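PDB 4W8Z: CRISPR system Cmr subunit Cmr1-1 from Pyrococcus furiosus, which helps cap the type III-B Cmr ribonucleoprotein complex, in which CRISPR RNA guides defence against invading nucleic acids, and is an RNA-binding subunit. Local coordinates for residues Asn236-Phe244 with Phe286-Gly297. Residues are numbered along the deposited sequence; the frame is centred on the assembly and turned at random.
Sequences NTWEVLAQF and FGVVEIGGKPYG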
loop_
_atom_site.group_PDB
_atom_site.type_symbol
_atom_site.label_atom_id
_atom_site.label_comp_id
_atom_site.label_asym_id
_atom_site.label_seq_id
_atom_site.Cartn_x
_atom_site.Cartn_y
_atom_site.Cartn_z
ATOM N N ASN A 236 -15.033 6.312 13.294
ATOM C CA ASN A 236 -15.330 5.410 12.196
ATOM C C ASN A 236 -14.281 5.579 11.111
ATOM O O ASN A 236 -13.384 6.413 11.239
ATOM C CB ASN A 236 -16.728 5.678 11.642
ATOM C CG ASN A 236 -16.960 7.144 11.344
ATOM O OD1 ASN A 236 -16.354 7.704 10.436
ATOM N ND2 ASN A 236 -17.841 7.774 12.106
ATOM N N THR A 237 -14.399 4.799 10.042
ATOM C CA THR A 237 -13.423 4.837 8.963
ATOM C C THR A 237 -13.407 6.200 8.283
ATOM O O THR A 237 -12.343 6.765 8.041
ATOM C CB THR A 237 -13.702 3.746 7.913
ATOM O OG1 THR A 237 -13.765 2.469 8.558
ATOM C CG2 THR A 237 -12.604 3.721 6.859
ATOM N N TRP A 238 -14.589 6.726 7.991
ATOM C CA TRP A 238 -14.706 7.996 7.285
ATOM C C TRP A 238 -14.010 9.134 8.030
ATOM O O TRP A 238 -13.467 10.046 7.407
ATOM C CB TRP A 238 -16.177 8.349 7.052
ATOM C CG TRP A 238 -16.854 7.538 5.985
ATOM C CD1 TRP A 238 -17.894 6.670 6.152
ATOM C CD2 TRP A 238 -16.543 7.526 4.583
ATOM N NE1 TRP A 238 -18.251 6.120 4.944
ATOM C CE2 TRP A 238 -17.436 6.628 3.966
ATOM C CE3 TRP A 238 -15.599 8.188 3.791
ATOM C CZ2 TRP A 238 -17.411 6.376 2.595
ATOM C CZ3 TRP A 238 -15.575 7.935 2.430
ATOM C CH2 TRP A 238 -16.475 7.038 1.848
ATOM N N GLU A 239 -14.021 9.076 9.358
ATOM C CA GLU A 239 -13.380 10.108 10.163
ATOM C C GLU A 239 -11.870 10.077 9.958
ATOM O O GLU A 239 -11.225 11.121 9.859
ATOM C CB GLU A 239 -13.713 9.937 11.646
ATOM C CG GLU A 239 -13.382 11.165 12.486
ATOM C CD GLU A 239 -13.381 10.878 13.975
ATOM O OE1 GLU A 239 -12.586 10.021 14.414
ATOM O OE2 GLU A 239 -14.176 11.507 14.706
ATOM N N VAL A 240 -11.315 8.871 9.891
ATOM C CA VAL A 240 -9.893 8.683 9.632
ATOM C C VAL A 240 -9.515 9.215 8.253
ATOM O O VAL A 240 -8.552 9.969 8.110
ATOM C CB VAL A 240 -9.496 7.200 9.736
ATOM C CG1 VAL A 240 -8.103 6.971 9.163
ATOM C CG2 VAL A 240 -9.576 6.735 11.183
ATOM N N LEU A 241 -10.284 8.822 7.243
ATOM C CA LEU A 241 -10.083 9.306 5.882
ATOM C C LEU A 241 -10.175 10.829 5.809
ATOM O O LEU A 241 -9.424 11.470 5.073
ATOM C CB LEU A 241 -11.101 8.670 4.934
ATOM C CG LEU A 241 -10.831 7.220 4.531
ATOM C CD1 LEU A 241 -12.018 6.626 3.799
ATOM C CD2 LEU A 241 -9.579 7.138 3.671
ATOM N N ALA A 242 -11.085 11.406 6.586
ATOM C CA ALA A 242 -11.259 12.853 6.603
ATOM C C ALA A 242 -10.038 13.554 7.189
ATOM O O ALA A 242 -9.698 14.662 6.776
ATOM C CB ALA A 242 -12.512 13.231 7.383
ATOM N N GLN A 243 -9.383 12.911 8.150
ATOM C CA GLN A 243 -8.161 13.463 8.728
ATOM C C GLN A 243 -7.057 13.534 7.679
ATOM O O GLN A 243 -6.349 14.537 7.576
ATOM C CB GLN A 243 -7.702 12.634 9.930
ATOM C CG GLN A 243 -8.332 13.056 11.250
ATOM C CD GLN A 243 -7.858 14.427 11.709
ATOM O OE1 GLN A 243 -6.806 14.911 11.280
ATOM N NE2 GLN A 243 -8.637 15.061 12.584
ATOM N N PHE A 244 -6.921 12.462 6.904
ATOM C CA PHE A 244 -5.978 12.420 5.795
ATOM C C PHE A 244 -6.257 13.541 4.795
ATOM O O PHE A 244 -5.341 14.125 4.222
ATOM C CB PHE A 244 -6.045 11.063 5.089
ATOM C CG PHE A 244 -5.267 9.974 5.778
ATOM C CD1 PHE A 244 -3.944 10.167 6.138
ATOM C CD2 PHE A 244 -5.861 8.752 6.060
ATOM C CE1 PHE A 244 -3.226 9.163 6.764
ATOM C CE2 PHE A 244 -5.151 7.746 6.690
ATOM C CZ PHE A 244 -3.831 7.951 7.039
ATOM N N PHE A 286 -0.727 5.814 2.413
ATOM C CA PHE A 286 -1.589 5.727 3.580
ATOM C C PHE A 286 -2.889 5.000 3.276
ATOM O O PHE A 286 -3.284 4.846 2.116
ATOM C CB PHE A 286 -1.869 7.115 4.174
ATOM C CG PHE A 286 -2.524 8.082 3.226
ATOM C CD1 PHE A 286 -3.906 8.148 3.117
ATOM C CD2 PHE A 286 -1.758 8.962 2.482
ATOM C CE1 PHE A 286 -4.506 9.055 2.261
ATOM C CE2 PHE A 286 -2.353 9.872 1.625
ATOM C CZ PHE A 286 -3.729 9.917 1.512
ATOM N N GLY A 287 -3.534 4.539 4.341
ATOM C CA GLY A 287 -4.759 3.773 4.246
ATOM C C GLY A 287 -5.300 3.547 5.641
ATOM O O GLY A 287 -4.931 4.260 6.572
ATOM N N VAL A 288 -6.171 2.553 5.791
ATOM C CA VAL A 288 -6.803 2.295 7.077
ATOM C C VAL A 288 -6.565 0.862 7.543
ATOM O O VAL A 288 -6.824 -0.091 6.808
ATOM C CB VAL A 288 -8.318 2.570 7.014
ATOM C CG1 VAL A 288 -8.964 2.399 8.388
ATOM C CG2 VAL A 288 -8.570 3.969 6.471
ATOM N N VAL A 289 -6.068 0.717 8.768
ATOM C CA VAL A 289 -5.882 -0.594 9.366
ATOM C C VAL A 289 -6.848 -0.760 10.538
ATOM O O VAL A 289 -7.126 0.193 11.269
ATOM C CB VAL A 289 -4.412 -0.804 9.832
ATOM C CG1 VAL A 289 -4.023 0.214 10.908
ATOM C CG2 VAL A 289 -4.182 -2.241 10.316
ATOM N N GLU A 290 -7.380 -1.966 10.703
ATOM C CA GLU A 290 -8.248 -2.249 11.839
ATOM C C GLU A 290 -7.468 -2.921 12.968
ATOM O O GLU A 290 -6.862 -3.978 12.782
ATOM C CB GLU A 290 -9.426 -3.121 11.407
ATOM C CG GLU A 290 -10.399 -3.433 12.529
ATOM C CD GLU A 290 -11.699 -4.023 12.017
ATOM O OE1 GLU A 290 -12.228 -3.505 11.008
ATOM O OE2 GLU A 290 -12.184 -5.008 12.616
ATOM N N ILE A 291 -7.477 -2.283 14.135
ATOM C CA ILE A 291 -6.805 -2.812 15.318
ATOM C C ILE A 291 -7.773 -2.847 16.494
ATOM O O ILE A 291 -8.311 -1.813 16.891
ATOM C CB ILE A 291 -5.567 -1.971 15.707
ATOM C CG1 ILE A 291 -4.690 -1.704 14.483
ATOM C CG2 ILE A 291 -4.768 -2.673 16.789
ATOM C CD1 ILE A 291 -3.537 -0.761 14.748
ATOM N N GLY A 292 -8.004 -4.034 17.043
ATOM C CA GLY A 292 -8.934 -4.181 18.145
ATOM C C GLY A 292 -10.350 -3.783 17.760
ATOM O O GLY A 292 -11.110 -3.281 18.586
ATOM N N GLY A 293 -10.705 -3.997 16.498
ATOM C CA GLY A 293 -12.040 -3.680 16.021
ATOM C C GLY A 293 -12.296 -2.195 15.845
ATOM O O GLY A 293 -13.447 -1.765 15.754
ATOM N N LYS A 294 -11.225 -1.406 15.799
ATOM C CA LYS A 294 -11.346 0.037 15.614
ATOM C C LYS A 294 -10.426 0.523 14.491
ATOM O O LYS A 294 -9.345 -0.030 14.290
ATOM C CB LYS A 294 -11.036 0.772 16.921
ATOM C CG LYS A 294 -12.019 0.479 18.044
ATOM C CD LYS A 294 -11.607 1.163 19.336
ATOM C CE LYS A 294 -12.536 0.784 20.477
ATOM N NZ LYS A 294 -12.117 1.394 21.766
ATOM N N PRO A 295 -10.863 1.555 13.749
ATOM C CA PRO A 295 -10.104 2.052 12.598
ATOM C C PRO A 295 -8.944 2.976 12.971
ATOM O O PRO A 295 -9.117 3.914 13.749
ATOM C CB PRO A 295 -11.162 2.809 11.793
ATOM C CG PRO A 295 -12.133 3.278 12.812
ATOM C CD PRO A 295 -12.177 2.211 13.867
ATOM N N TYR A 296 -7.774 2.698 12.408
ATOM C CA TYR A 296 -6.600 3.545 12.579
ATOM C C TYR A 296 -6.093 4.014 11.222
ATOM O O TYR A 296 -6.216 3.299 10.228
ATOM C CB TYR A 296 -5.480 2.794 13.297
ATOM C CG TYR A 296 -5.699 2.528 14.768
ATOM C CD1 TYR A 296 -6.656 1.618 15.197
ATOM C CD2 TYR A 296 -4.913 3.153 15.725
ATOM C CE1 TYR A 296 -6.843 1.364 16.538
ATOM C CE2 TYR A 296 -5.089 2.901 17.066
ATOM C CZ TYR A 296 -6.055 2.009 17.467
ATOM O OH TYR A 296 -6.234 1.759 18.807
ATOM N N GLY A 297 -5.511 5.207 11.175
ATOM C CA GLY A 297 -4.819 5.638 9.977
ATOM C C GLY A 297 -3.499 4.895 9.891
ATOM O O GLY A 297 -2.792 4.777 10.886
#
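Phe-244 and Phe-286 form an offset stack, their centroids 4.3 Å apart and planes inclined by 25°. Phe-286 CD1 lies over the centre of the Phe-244 ring. At the edge of the Phe-244 ring, near its plane, Phe-244 CE2 comes 3.5 Å from Gly-287 O, and Phe-231 of strand 226-231 adds an edge-to-face partner. The stack joins a helix to a beta hairpin in the C-terminal Cmr1-like region, of the RAMP clan: strands 286-291 and 294-297 pair antiparallel and are joined by a type I' turn from Ile-291 to Lys-294, with reciprocal backbone bonds between Val-289 and Tyr-296. Helix 237-244 runs nearly parallel to strand 294-297 (11°), their axes approaching to 7.9 Å, so it packs along the hairpin. No hydrogen bond crosses the interface, which is mostly apolar and largely buried. Val-240 reaches Gly-297 CA with CG1 at 3.6 Å, a methyl that chi1 of 167° turns opposite the backbone N; it also lies against Val-288 CG2, which Thr-237 CG2 and Leu-241 CD2 approach as well. At the helix start Asn-236 is the N-cap, its OD1 accepting from Glu-239 N at 2.9 Å, while Pro-295 CG abuts Asn-236 C at 3.6 Å.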